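Local coordinates for protein D-galactonate dehydratase family member SEN1436 (Salmonella enterica subsp. enterica serovar Enteritidis, PDB 3TW9) that catalyses, weakly and in a magnesium-dependent manner, the dehydration of D-gluconate to 2-dehydro-3-deoxy-D-gluconate, and probably has no significant role in gluconate breakdown in vivo, at residues V253-A258 against P279-W284; K226-L231 against I259-T264; L301-N306 against V324-G329. One frame throughout, in Å; residues are numbered along the deposited sequence.

Overall arrangement
All three contacts belong to the barrel domain, and none is made by hydrogen bonds across its segments. Contact 1 is a surface contact, a proline stacked on a tryptophan face. Contact 2 is partly buried and aliphatic, with two barrel helices lying side by side. Both use helix 255-265, and they touch where Ile259 CD1 comes 4.1 Å from Trp284 O. Contact 3, also partly buried, lies closest to the centre of the chain, where two loops meet largely through methyl groups and carbonyl oxygens. It touches contact 1 through Pro279 and Ile282, which pack on Leu301, Phe302 and Asn306, whereas contacts 2 and 3 stay about 15 Å apart at their nearest atoms.

Contact 1: V253-A258 against P279-W284; sequences VTPVTA and PENIDW
The side chain of Trp284 leaves its backbone with CG anti to the carbonyl carbon (chi1 -80°), and chi2 of 89° stands the indole upright on that bond, so that one face of the ring meets Pro255. The pyrrolidine ring lies against this face with two of its carbons. Its CG sits 3.5 Å from the centroid of the five-membered ring and only 6° off the normal, a CH-pi contact of nearly vertical approach. Its CB comes down beside it, 3.3 Å from Trp284 CD2 at the fusion of the two rings, which makes for close packing. At the edge of the indole, in its plane, lies the carbonyl O of Asn281, the same oxygen that accepts a 3.0 Å bond from Trp284 N. The contact joins successive beta-alpha units of the barrel of the enolase superfamily: Pro255 is the first residue of helix 255-265, directly after the N-cap residue Thr254, while 279-284 is a run of 3-10 turns between strand 272-274 and helix 285-291. Asn281 also turns toward the proline, its CG beside the backbone N, but its amide only brushes the pyrrolidine, with ND2 4.1 Å from Pro255 CG. On the helical side, Ala258 N donates to Thr254 O at 3.0 Å and closes the first turn behind Pro255. Away from the contact, Val253 packs on Pro221 and Tyr224 and Thr257 on Ala225, all of the neighbouring helix 221-239, while Ile282 reaches Leu311 of helix 305-313.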
ATOM      1  N   VAL C 253     -25.200  -3.225  21.021  1.00 19.69           N
ATOM      2  CA  VAL C 253     -25.998  -2.125  21.590  1.00 17.61           C
ATOM      3  C   VAL C 253     -26.308  -1.071  20.530  1.00 22.43           C
ATOM      4  O   VAL C 253     -25.703  -1.102  19.461  1.00 19.67           O
ATOM      5  CB  VAL C 253     -25.314  -1.428  22.801  1.00 23.34           C
ATOM      6  CG1 VAL C 253     -25.096  -2.412  23.973  1.00 22.66           C
ATOM      7  CG2 VAL C 253     -23.988  -0.756  22.407  1.00 19.78           C
ATOM      8  N   THR C 254     -27.249  -0.168  20.823  1.00 21.29           N
ATOM      9  CA  THR C 254     -27.568   0.908  19.859  1.00 16.92           C
ATOM     10  C   THR C 254     -26.383   1.845  19.808  1.00 17.34           C
ATOM     11  O   THR C 254     -25.569   1.913  20.757  1.00 20.24           O
ATOM     12  CB  THR C 254     -28.812   1.760  20.241  1.00 19.49           C
ATOM     13  OG1 THR C 254     -28.560   2.443  21.486  1.00 18.93           O
ATOM     14  CG2 THR C 254     -30.078   0.923  20.261  1.00 20.81           C
ATOM     15  N   PRO C 255     -26.264   2.575  18.698  1.00 17.28           N
ATOM     16  CA  PRO C 255     -25.077   3.410  18.582  1.00 17.25           C
ATOM     17  C   PRO C 255     -24.858   4.410  19.708  1.00 17.40           C
ATOM     18  O   PRO C 255     -23.741   4.498  20.208  1.00 18.91           O
ATOM     19  CB  PRO C 255     -25.279   4.101  17.248  1.00 18.14           C
ATOM     20  CG  PRO C 255     -26.031   3.087  16.434  1.00 18.29           C
ATOM     21  CD  PRO C 255     -27.016   2.489  17.426  1.00 20.33           C
ATOM     22  N   VAL C 256     -25.897   5.145  20.133  1.00 20.01           N
ATOM     23  CA  VAL C 256     -25.668   6.143  21.177  1.00 21.14           C
ATOM     24  C   VAL C 256     -25.306   5.467  22.520  1.00 21.68           C
ATOM     25  O   VAL C 256     -24.535   6.012  23.305  1.00 20.30           O
ATOM     26  CB  VAL C 256     -26.849   7.145  21.312  1.00 19.28           C
ATOM     27  CG1 VAL C 256     -28.069   6.492  21.944  1.00 23.25           C
ATOM     28  CG2 VAL C 256     -26.416   8.390  22.116  1.00 18.10           C
ATOM     29  N   THR C 257     -25.836   4.261  22.745  1.00 20.40           N
ATOM     30  CA  THR C 257     -25.394   3.443  23.889  1.00 25.25           C
ATOM     31  C   THR C 257     -23.880   3.168  23.823  1.00 17.54           C
ATOM     32  O   THR C 257     -23.175   3.312  24.831  1.00 19.43           O
ATOM     33  CB  THR C 257     -26.195   2.157  23.977  1.00 25.80           C
ATOM     34  OG1 THR C 257     -27.591   2.493  24.089  1.00 25.76           O
ATOM     35  CG2 THR C 257     -25.777   1.321  25.193  1.00 24.65           C
ATOM     36  N   ALA C 258     -23.393   2.788  22.644  1.00 20.95           N
ATOM     37  CA  ALA C 258     -21.951   2.533  22.446  1.00 20.09           C
ATOM     38  C   ALA C 258     -21.107   3.785  22.627  1.00 21.70           C
ATOM     39  O   ALA C 258     -19.987   3.729  23.185  1.00 19.51           O
ATOM     40  CB  ALA C 258     -21.705   1.909  21.112  1.00 18.27           C
ATOM     41  N   PRO C 279     -21.406  -2.938  10.966  1.00 15.19           N
ATOM     42  CA  PRO C 279     -20.969  -2.360   9.699  1.00 13.96           C
ATOM     43  C   PRO C 279     -22.056  -1.507   9.047  1.00 18.35           C
ATOM     44  O   PRO C 279     -21.759  -0.464   8.444  1.00 18.25           O
ATOM     45  CB  PRO C 279     -20.732  -3.564   8.809  1.00 19.45           C
ATOM     46  CG  PRO C 279     -20.509  -4.676   9.718  1.00 25.24           C
ATOM     47  CD  PRO C 279     -21.263  -4.413  10.965  1.00 19.25           C
ATOM     48  N   GLU C 280     -23.314  -1.910   9.223  1.00 17.40           N
ATOM     49  CA  GLU C 280     -24.440  -1.149   8.660  1.00 18.20           C
ATOM     50  C   GLU C 280     -24.651   0.225   9.323  1.00 14.01           C
ATOM     51  O   GLU C 280     -25.381   1.096   8.784  1.00 16.91           O
ATOM     52  CB  GLU C 280     -25.721  -1.963   8.773  1.00 19.28           C
ATOM     53  CG  GLU C 280     -25.697  -3.200   7.905  1.00 16.92           C
ATOM     54  CD  GLU C 280     -25.139  -4.435   8.595  1.00 22.82           C
ATOM     55  OE1 GLU C 280     -24.558  -4.349   9.708  1.00 18.79           O
ATOM     56  OE2 GLU C 280     -25.264  -5.520   8.006  1.00 22.72           O
ATOM     57  N   ASN C 281     -23.990   0.426  10.452  1.00 15.01           N
ATOM     58  CA  ASN C 281     -24.102   1.658  11.221  1.00 17.63           C
ATOM     59  C   ASN C 281     -22.803   2.447  11.316  1.00 17.15           C
ATOM     60  O   ASN C 281     -22.652   3.258  12.226  1.00 19.90           O
ATOM     61  CB  ASN C 281     -24.631   1.380  12.646  1.00 14.96           C
ATOM     62  CG  ASN C 281     -26.129   1.061  12.656  1.00 22.25           C
ATOM     63  OD1 ASN C 281     -26.882   1.595  11.820  1.00 20.22           O
ATOM     64  ND2 ASN C 281     -26.575   0.211  13.594  1.00 19.24           N
ATOM     65  N   ILE C 282     -21.880   2.241  10.372  1.00 17.03           N
ATOM     66  CA  ILE C 282     -20.589   2.965  10.433  1.00 18.80           C
ATOM     67  C   ILE C 282     -20.781   4.462  10.332  1.00 16.54           C
ATOM     68  O   ILE C 282     -19.890   5.183  10.735  1.00 15.87           O
ATOM     69  CB  ILE C 282     -19.534   2.535   9.375  1.00 17.34           C
ATOM     70  CG1 ILE C 282     -20.081   2.741   7.961  1.00 20.51           C
ATOM     71  CG2 ILE C 282     -19.048   1.112   9.642  1.00 18.16           C
ATOM     72  CD1 ILE C 282     -19.057   2.584   6.897  1.00 26.79           C
ATOM     73  N   ASP C 283     -21.975   4.900   9.883  1.00 15.15           N
ATOM     74  CA  ASP C 283     -22.298   6.321   9.790  1.00 17.73           C
ATOM     75  C   ASP C 283     -22.532   6.992  11.159  1.00 21.72           C
ATOM     76  O   ASP C 283     -22.811   8.189  11.214  1.00 21.45           O
ATOM     77  CB  ASP C 283     -23.415   6.599   8.763  1.00 22.62           C
ATOM     78  CG  ASP C 283     -24.725   5.855   9.058  1.00 30.29           C
ATOM     79  OD1 ASP C 283     -24.850   5.117  10.077  1.00 24.36           O
ATOM     80  OD2 ASP C 283     -25.653   6.026   8.240  1.00 26.95           O
ATOM     81  N   TRP C 284     -22.369   6.228  12.251  1.00 14.86           N
ATOM     82  CA  TRP C 284     -22.501   6.752  13.596  1.00 16.08           C
ATOM     83  C   TRP C 284     -21.156   7.093  14.217  1.00 17.43           C
ATOM     84  O   TRP C 284     -21.123   7.780  15.225  1.00 17.87           O
ATOM     85  CB  TRP C 284     -23.262   5.754  14.501  1.00 17.95           C
ATOM     86  CG  TRP C 284     -24.741   5.792  14.329  1.00 18.46           C
ATOM     87  CD1 TRP C 284     -25.487   5.053  13.440  1.00 19.45           C
ATOM     88  CD2 TRP C 284     -25.671   6.606  15.067  1.00 14.77           C
ATOM     89  NE1 TRP C 284     -26.833   5.377  13.588  1.00 18.54           N
ATOM     90  CE2 TRP C 284     -26.961   6.314  14.586  1.00 19.20           C
ATOM     91  CE3 TRP C 284     -25.524   7.555  16.111  1.00 14.22           C
ATOM     92  CZ2 TRP C 284     -28.123   6.911  15.126  1.00 15.85           C
ATOM     93  CZ3 TRP C 284     -26.658   8.170  16.632  1.00 16.92           C
ATOM     94  CH2 TRP C 284     -27.958   7.850  16.130  1.00 17.17           C
TER

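Contact 2: K226-L231 against I259-T264; sequences KSVPRL and INLAKT
Leu261 reaches across to helix 226-231 with a single methyl, CD1, which meets two residues at once: Val228 CB at 3.9 Å and Pro229 CD at the same distance. The leucine's first bond does not aim at the other helix. It is the extended chi1 of -177°, with CG opposite the backbone N, followed by the turn at chi2, that carries CD1 over. Val228 receives it from the side, the two side chains crossing at about a right angle. Its CG1 also borders the methyl, more loosely, at 4.1 Å. Pro229 does double duty. Its CD faces Leu261, while Pro229 CG turns to the other neighbour and lies 3.5 Å from Thr264 OG1. That hydroxyl sits between the backbone N and the carbonyl carbon, from where it donates back into its own helix, to Leu261 O at 2.8 Å. The hydroxyl comes in steeply bent, 109° at the carbonyl oxygen, and somewhat out of the carbonyl plane. Thus the oxygen facing the proline has its proton already engaged. Pro229 has no N-H to give, and helix 226-231 kinks here, the N atoms of 229 and 230 making no bond to the preceding turn. The two helical segments run nearly parallel, 15° apart, with axes 9.9 Å from each other at closest approach. Val228 and Leu261 are buried, and their side chains lie about 10 Å from those of the magnesium ligands Asp248 and Glu274 respectively. Such parallel packing of neighbouring outer helices, 221-239 and 255-265, is characteristic of the beta/alpha barrel of the enolase superfamily.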
ATOM      1  N   LYS C 226     -24.751  -0.917  31.112  1.00 26.89           N
ATOM      2  CA  LYS C 226     -24.675  -0.305  32.437  1.00 27.48           C
ATOM      3  C   LYS C 226     -23.711  -1.056  33.348  1.00 33.90           C
ATOM      4  O   LYS C 226     -23.246  -0.496  34.349  1.00 36.83           O
ATOM      5  CB  LYS C 226     -26.065  -0.203  33.074  1.00 27.37           C
ATOM      6  CG  LYS C 226     -27.023   0.764  32.381  1.00 39.68           C
ATOM      7  CD  LYS C 226     -28.353   0.838  33.122  1.00 38.05           C
ATOM      8  CE  LYS C 226     -29.358   1.714  32.398  1.00 39.38           C
ATOM      9  NZ  LYS C 226     -29.963   0.980  31.270  1.00 47.09           N
ATOM     10  N   SER C 227     -23.391  -2.301  32.984  1.00 27.51           N
ATOM     11  CA  SER C 227     -22.524  -3.155  33.803  1.00 33.25           C
ATOM     12  C   SER C 227     -21.049  -3.168  33.427  1.00 35.60           C
ATOM     13  O   SER C 227     -20.202  -3.483  34.264  1.00 28.49           O
ATOM     14  CB  SER C 227     -23.067  -4.581  33.825  1.00 34.34           C
ATOM     15  OG  SER C 227     -24.407  -4.551  34.286  1.00 34.87           O
ATOM     16  N   VAL C 228     -20.741  -2.851  32.173  1.00 27.23           N
ATOM     17  CA  VAL C 228     -19.347  -2.839  31.725  1.00 30.51           C
ATOM     18  C   VAL C 228     -18.430  -1.888  32.527  1.00 27.57           C
ATOM     19  O   VAL C 228     -17.339  -2.301  32.888  1.00 26.13           O
ATOM     20  CB  VAL C 228     -19.213  -2.662  30.163  1.00 21.70           C
ATOM     21  CG1 VAL C 228     -17.729  -2.582  29.698  1.00 27.58           C
ATOM     22  CG2 VAL C 228     -19.870  -3.800  29.487  1.00 25.92           C
ATOM     23  N   PRO C 229     -18.860  -0.627  32.805  1.00 25.77           N
ATOM     24  CA  PRO C 229     -17.917   0.210  33.534  1.00 26.80           C
ATOM     25  C   PRO C 229     -17.581  -0.338  34.929  1.00 29.69           C
ATOM     26  O   PRO C 229     -16.442  -0.187  35.374  1.00 26.37           O
ATOM     27  CB  PRO C 229     -18.644   1.553  33.648  1.00 28.54           C
ATOM     28  CG  PRO C 229     -19.548   1.581  32.433  1.00 30.59           C
ATOM     29  CD  PRO C 229     -20.014   0.163  32.309  1.00 25.99           C
ATOM     30  N   ARG C 230     -18.555  -0.979  35.578  1.00 29.61           N
ATOM     31  CA  ARG C 230     -18.345  -1.580  36.900  1.00 31.82           C
ATOM     32  C   ARG C 230     -17.330  -2.726  36.870  1.00 29.93           C
ATOM     33  O   ARG C 230     -16.454  -2.800  37.747  1.00 30.30           O
ATOM     34  CB  ARG C 230     -19.675  -2.037  37.522  1.00 33.65           C
ATOM     35  CG  ARG C 230     -20.707  -0.912  37.645  1.00 53.29           C
ATOM     36  CD  ARG C 230     -21.581  -1.073  38.880  1.00 79.80           C
ATOM     37  NE  ARG C 230     -22.511  -2.194  38.771  1.00 91.34           N
ATOM     38  CZ  ARG C 230     -23.801  -2.078  38.466  1.00 99.96           C
ATOM     39  NH1 ARG C 230     -24.331  -0.881  38.235  1.00 97.16           N
ATOM     40  NH2 ARG C 230     -24.563  -3.162  38.397  1.00101.89           N
ATOM     41  N   LEU C 231     -17.428  -3.582  35.846  1.00 28.82           N
ATOM     42  CA  LEU C 231     -16.444  -4.635  35.580  1.00 28.29           C
ATOM     43  C   LEU C 231     -15.023  -4.063  35.474  1.00 27.10           C
ATOM     44  O   LEU C 231     -14.108  -4.545  36.133  1.00 26.96           O
ATOM     45  CB  LEU C 231     -16.812  -5.434  34.309  1.00 26.47           C
ATOM     46  CG  LEU C 231     -15.754  -6.385  33.745  1.00 33.81           C
ATOM     47  CD1 LEU C 231     -15.511  -7.596  34.669  1.00 37.87           C
ATOM     48  CD2 LEU C 231     -16.108  -6.829  32.328  1.00 43.80           C
ATOM     49  N   ILE C 259     -21.628   4.912  22.152  1.00 17.74           N
ATOM     50  CA  ILE C 259     -20.960   6.214  22.331  1.00 21.67           C
ATOM     51  C   ILE C 259     -20.848   6.578  23.815  1.00 21.58           C
ATOM     52  O   ILE C 259     -19.767   6.930  24.295  1.00 19.45           O
ATOM     53  CB  ILE C 259     -21.681   7.356  21.543  1.00 20.73           C
ATOM     54  CG1 ILE C 259     -21.600   7.049  20.043  1.00 18.06           C
ATOM     55  CG2 ILE C 259     -21.096   8.775  21.900  1.00 21.94           C
ATOM     56  CD1 ILE C 259     -22.377   8.030  19.106  1.00 19.98           C
ATOM     57  N   ASN C 260     -21.958   6.435  24.550  1.00 20.59           N
ATOM     58  CA  ASN C 260     -21.914   6.669  25.973  1.00 22.03           C
ATOM     59  C   ASN C 260     -20.952   5.717  26.707  1.00 21.38           C
ATOM     60  O   ASN C 260     -20.243   6.135  27.626  1.00 24.65           O
ATOM     61  CB  ASN C 260     -23.315   6.581  26.565  1.00 23.20           C
ATOM     62  CG  ASN C 260     -23.394   7.189  27.915  1.00 29.98           C
ATOM     63  OD1 ASN C 260     -23.366   8.413  28.068  1.00 29.85           O
ATOM     64  ND2 ASN C 260     -23.486   6.338  28.926  1.00 27.01           N
ATOM     65  N   LEU C 261     -20.889   4.473  26.258  1.00 22.07           N
ATOM     66  CA  LEU C 261     -20.031   3.477  26.867  1.00 25.61           C
ATOM     67  C   LEU C 261     -18.545   3.796  26.625  1.00 27.52           C
ATOM     68  O   LEU C 261     -17.726   3.737  27.550  1.00 20.86           O
ATOM     69  CB  LEU C 261     -20.374   2.092  26.327  1.00 23.98           C
ATOM     70  CG  LEU C 261     -19.605   0.909  26.910  1.00 29.60           C
ATOM     71  CD1 LEU C 261     -19.842   0.746  28.425  1.00 26.82           C
ATOM     72  CD2 LEU C 261     -20.000  -0.352  26.162  1.00 28.77           C
ATOM     73  N   ALA C 262     -18.212   4.166  25.395  1.00 19.62           N
ATOM     74  CA  ALA C 262     -16.863   4.665  25.073  1.00 19.12           C
ATOM     75  C   ALA C 262     -16.431   5.797  26.019  1.00 23.65           C
ATOM     76  O   ALA C 262     -15.328   5.791  26.573  1.00 19.62           O
ATOM     77  CB  ALA C 262     -16.805   5.135  23.604  1.00 17.88           C
ATOM     78  N   LYS C 263     -17.315   6.752  26.219  1.00 19.63           N
ATOM     79  CA  LYS C 263     -17.040   7.859  27.141  1.00 22.92           C
ATOM     80  C   LYS C 263     -16.852   7.401  28.589  1.00 22.86           C
ATOM     81  O   LYS C 263     -15.908   7.838  29.258  1.00 23.46           O
ATOM     82  CB  LYS C 263     -18.125   8.939  27.054  1.00 22.33           C
ATOM     83  CG  LYS C 263     -18.159   9.638  25.664  1.00 18.82           C
ATOM     84  CD  LYS C 263     -19.394  10.559  25.523  1.00 20.06           C
ATOM     85  CE  LYS C 263     -19.321  11.793  26.421  1.00 23.24           C
ATOM     86  NZ  LYS C 263     -20.436  12.753  26.152  1.00 22.69           N
ATOM     87  N   THR C 264     -17.718   6.508  29.051  1.00 20.57           N
ATOM     88  CA  THR C 264     -17.627   6.016  30.444  1.00 23.46           C
ATOM     89  C   THR C 264     -16.372   5.176  30.713  1.00 32.03           C
ATOM     90  O   THR C 264     -15.909   5.107  31.852  1.00 29.96           O
ATOM     91  CB  THR C 264     -18.886   5.225  30.869  1.00 26.47           C
ATOM     92  OG1 THR C 264     -19.069   4.085  30.023  1.00 40.01           O
ATOM     93  CG2 THR C 264     -20.111   6.113  30.781  1.00 23.46           C
TER

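Contact 3: L301-N306 against V324-G329; sequences LFVNVN and VSTIGG
Phe302 and Val303 face Thr326 and Ile327 where two loops of the enolase-superfamily barrel meet, one following strand 296-298 and the other following strand 319-320. The segment 301-306 follows directly on Glu300, a magnesium ligand. Phe302 is buried but meets its neighbour with its backbone, since the ring leads off toward helix 305-313. Its carbonyl O lies 3.3 Å from Ile327 CG2; in the isoleucine, chi1 of 60° puts CG1 between N and the carbonyl carbon and leaves CG2 beside N, turned to this oxygen. Just beyond Ile327, Gly328 and Gly329 have positive phi, and Gly329 N returns to Val324 O at 3.0 Å. The CA atoms of the two segments come nearest at Val303, whose CA is 5.2 Å from that of Ile327. The valine contributes its CG1 branch, which with chi1 at -70° stands anti to its carbonyl carbon. This methyl meets Thr326 twice, at the carbonyl O and, 3.8 Å away, at CG2. The threonine's OG1 is occupied elsewhere, hydrogen-bonded to Asn114 OD1. Asn113 ND2 bonds to the carbonyl oxygens of both Val303 and Thr326, bridging the two loops from helix 110-131. The side chain of Thr326 is about 7 Å from that of His350, and that of Phe302 as far from that of Arg321, both residues probably substrate-binding. Next along the first segment comes Asn304, the N-cap residue of helix 305-313, and after it Val305, which packs on Leu342 of the second subunit. Asn306 completes the cap: its backbone N donates to Asn304 OD1 at 2.9 Å, in the carbonyl plane on a lone pair, with an N-H...O angle of 162°.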
ATOM      1  N   LEU C 301     -16.120  -7.848  10.593  1.00 18.28           N
ATOM      2  CA  LEU C 301     -17.224  -8.113   9.673  1.00 17.51           C
ATOM      3  C   LEU C 301     -17.069  -7.518   8.273  1.00 20.04           C
ATOM      4  O   LEU C 301     -17.872  -7.812   7.383  1.00 23.54           O
ATOM      5  CB  LEU C 301     -18.521  -7.617  10.276  1.00 20.57           C
ATOM      6  CG  LEU C 301     -19.170  -8.600  11.250  1.00 24.13           C
ATOM      7  CD1 LEU C 301     -20.241  -7.910  12.075  1.00 14.39           C
ATOM      8  CD2 LEU C 301     -19.720  -9.842  10.490  1.00 22.20           C
ATOM      9  N   PHE C 302     -16.054  -6.693   8.053  1.00 17.87           N
ATOM     10  CA  PHE C 302     -15.934  -5.990   6.763  1.00 14.15           C
ATOM     11  C   PHE C 302     -15.608  -6.858   5.547  1.00 19.22           C
ATOM     12  O   PHE C 302     -14.774  -7.756   5.598  1.00 22.51           O
ATOM     13  CB  PHE C 302     -14.903  -4.850   6.811  1.00 16.12           C
ATOM     14  CG  PHE C 302     -15.254  -3.700   7.745  1.00 18.42           C
ATOM     15  CD1 PHE C 302     -16.517  -3.566   8.295  1.00 16.96           C
ATOM     16  CD2 PHE C 302     -14.293  -2.722   8.035  1.00 17.79           C
ATOM     17  CE1 PHE C 302     -16.833  -2.477   9.146  1.00 17.72           C
ATOM     18  CE2 PHE C 302     -14.588  -1.639   8.899  1.00 16.85           C
ATOM     19  CZ  PHE C 302     -15.885  -1.518   9.440  1.00 18.18           C
ATOM     20  N   VAL C 303     -16.291  -6.557   4.444  1.00 18.17           N
ATOM     21  CA  VAL C 303     -16.131  -7.251   3.154  1.00 17.26           C
ATOM     22  C   VAL C 303     -16.126  -6.270   1.977  1.00 21.54           C
ATOM     23  O   VAL C 303     -16.075  -6.695   0.817  1.00 25.82           O
ATOM     24  CB  VAL C 303     -17.313  -8.257   2.919  1.00 17.24           C
ATOM     25  CG1 VAL C 303     -17.219  -9.454   3.890  1.00 19.91           C
ATOM     26  CG2 VAL C 303     -18.659  -7.562   3.113  1.00 17.11           C
ATOM     27  N   ASN C 304     -16.166  -4.964   2.267  1.00 17.33           N
ATOM     28  CA  ASN C 304     -16.354  -3.944   1.222  1.00 15.87           C
ATOM     29  C   ASN C 304     -15.452  -2.735   1.463  1.00 15.58           C
ATOM     30  O   ASN C 304     -15.352  -2.270   2.602  1.00 16.92           O
ATOM     31  CB  ASN C 304     -17.844  -3.512   1.226  1.00 16.59           C
ATOM     32  CG  ASN C 304     -18.283  -2.828  -0.045  1.00 22.80           C
ATOM     33  OD1 ASN C 304     -17.767  -1.763  -0.420  1.00 19.91           O
ATOM     34  ND2 ASN C 304     -19.246  -3.455  -0.750  1.00 18.15           N
ATOM     35  N   VAL C 305     -14.766  -2.261   0.412  1.00 17.55           N
ATOM     36  CA  VAL C 305     -13.938  -1.029   0.534  1.00 22.57           C
ATOM     37  C   VAL C 305     -14.758   0.147   1.106  1.00 19.39           C
ATOM     38  O   VAL C 305     -14.243   1.011   1.822  1.00 17.52           O
ATOM     39  CB  VAL C 305     -13.234  -0.640  -0.813  1.00 20.15           C
ATOM     40  CG1 VAL C 305     -14.240  -0.184  -1.880  1.00 18.71           C
ATOM     41  CG2 VAL C 305     -12.230   0.471  -0.593  1.00 21.91           C
ATOM     42  N   ASN C 306     -16.064   0.160   0.852  1.00 17.06           N
ATOM     43  CA  ASN C 306     -16.893   1.270   1.306  1.00 16.73           C
ATOM     44  C   ASN C 306     -17.305   1.137   2.754  1.00 18.34           C
ATOM     45  O   ASN C 306     -17.975   2.021   3.302  1.00 17.57           O
ATOM     46  CB  ASN C 306     -18.106   1.474   0.373  1.00 16.95           C
ATOM     47  CG  ASN C 306     -17.684   1.907  -1.006  1.00 23.60           C
ATOM     48  OD1 ASN C 306     -17.152   2.999  -1.181  1.00 21.72           O
ATOM     49  ND2 ASN C 306     -17.873   1.028  -1.993  1.00 20.10           N
ATOM     50  N   VAL C 324      -8.603 -11.456   7.414  1.00 22.71           N
ATOM     51  CA  VAL C 324      -7.820 -11.328   6.167  1.00 18.07           C
ATOM     52  C   VAL C 324      -8.396 -12.096   4.968  1.00 17.65           C
ATOM     53  O   VAL C 324      -8.497 -11.534   3.822  1.00 17.19           O
ATOM     54  CB  VAL C 324      -6.318 -11.666   6.386  1.00 17.70           C
ATOM     55  CG1 VAL C 324      -5.566 -11.711   5.055  1.00 20.35           C
ATOM     56  CG2 VAL C 324      -5.691 -10.615   7.314  1.00 20.50           C
ATOM     57  N   SER C 325      -8.794 -13.349   5.217  1.00 19.46           N
ATOM     58  CA  SER C 325      -9.368 -14.133   4.125  1.00 19.38           C
ATOM     59  C   SER C 325     -10.706 -13.567   3.643  1.00 21.47           C
ATOM     60  O   SER C 325     -11.050 -13.701   2.467  1.00 18.33           O
ATOM     61  CB  SER C 325      -9.523 -15.608   4.478  1.00 15.98           C
ATOM     62  OG  SER C 325     -10.468 -15.783   5.528  1.00 17.03           O
ATOM     63  N   THR C 326     -11.418 -12.915   4.554  1.00 18.53           N
ATOM     64  CA  THR C 326     -12.768 -12.402   4.308  1.00 17.15           C
ATOM     65  C   THR C 326     -12.757 -11.024   3.555  1.00 17.50           C
ATOM     66  O   THR C 326     -13.787 -10.575   3.089  1.00 19.48           O
ATOM     67  CB  THR C 326     -13.592 -12.464   5.634  1.00 20.74           C
ATOM     68  OG1 THR C 326     -13.540 -13.821   6.131  1.00 22.21           O
ATOM     69  CG2 THR C 326     -15.050 -12.106   5.423  1.00 21.31           C
ATOM     70  N   ILE C 327     -11.585 -10.406   3.430  1.00 18.53           N
ATOM     71  CA  ILE C 327     -11.393  -9.265   2.515  1.00 17.49           C
ATOM     72  C   ILE C 327     -10.581  -9.669   1.276  1.00 17.81           C
ATOM     73  O   ILE C 327     -10.210  -8.825   0.472  1.00 17.09           O
ATOM     74  CB  ILE C 327     -10.785  -8.020   3.225  1.00 18.44           C
ATOM     75  CG1 ILE C 327      -9.406  -8.330   3.833  1.00 19.78           C
ATOM     76  CG2 ILE C 327     -11.768  -7.501   4.287  1.00 18.71           C
ATOM     77  CD1 ILE C 327      -8.640  -7.110   4.298  1.00 20.10           C
ATOM     78  N   GLY C 328     -10.320 -10.974   1.127  1.00 18.33           N
ATOM     79  CA  GLY C 328      -9.737 -11.474  -0.109  1.00 17.92           C
ATOM     80  C   GLY C 328      -8.259 -11.800  -0.139  1.00 18.29           C
ATOM     81  O   GLY C 328      -7.703 -11.927  -1.214  1.00 24.34           O
ATOM     82  N   GLY C 329      -7.620 -11.939   1.024  1.00 18.26           N
ATOM     83  CA  GLY C 329      -6.215 -12.362   1.001  1.00 19.22           C
ATOM     84  C   GLY C 329      -5.177 -11.351   1.426  1.00 21.35           C
ATOM     85  O   GLY C 329      -5.503 -10.239   1.876  1.00 20.66           O
TER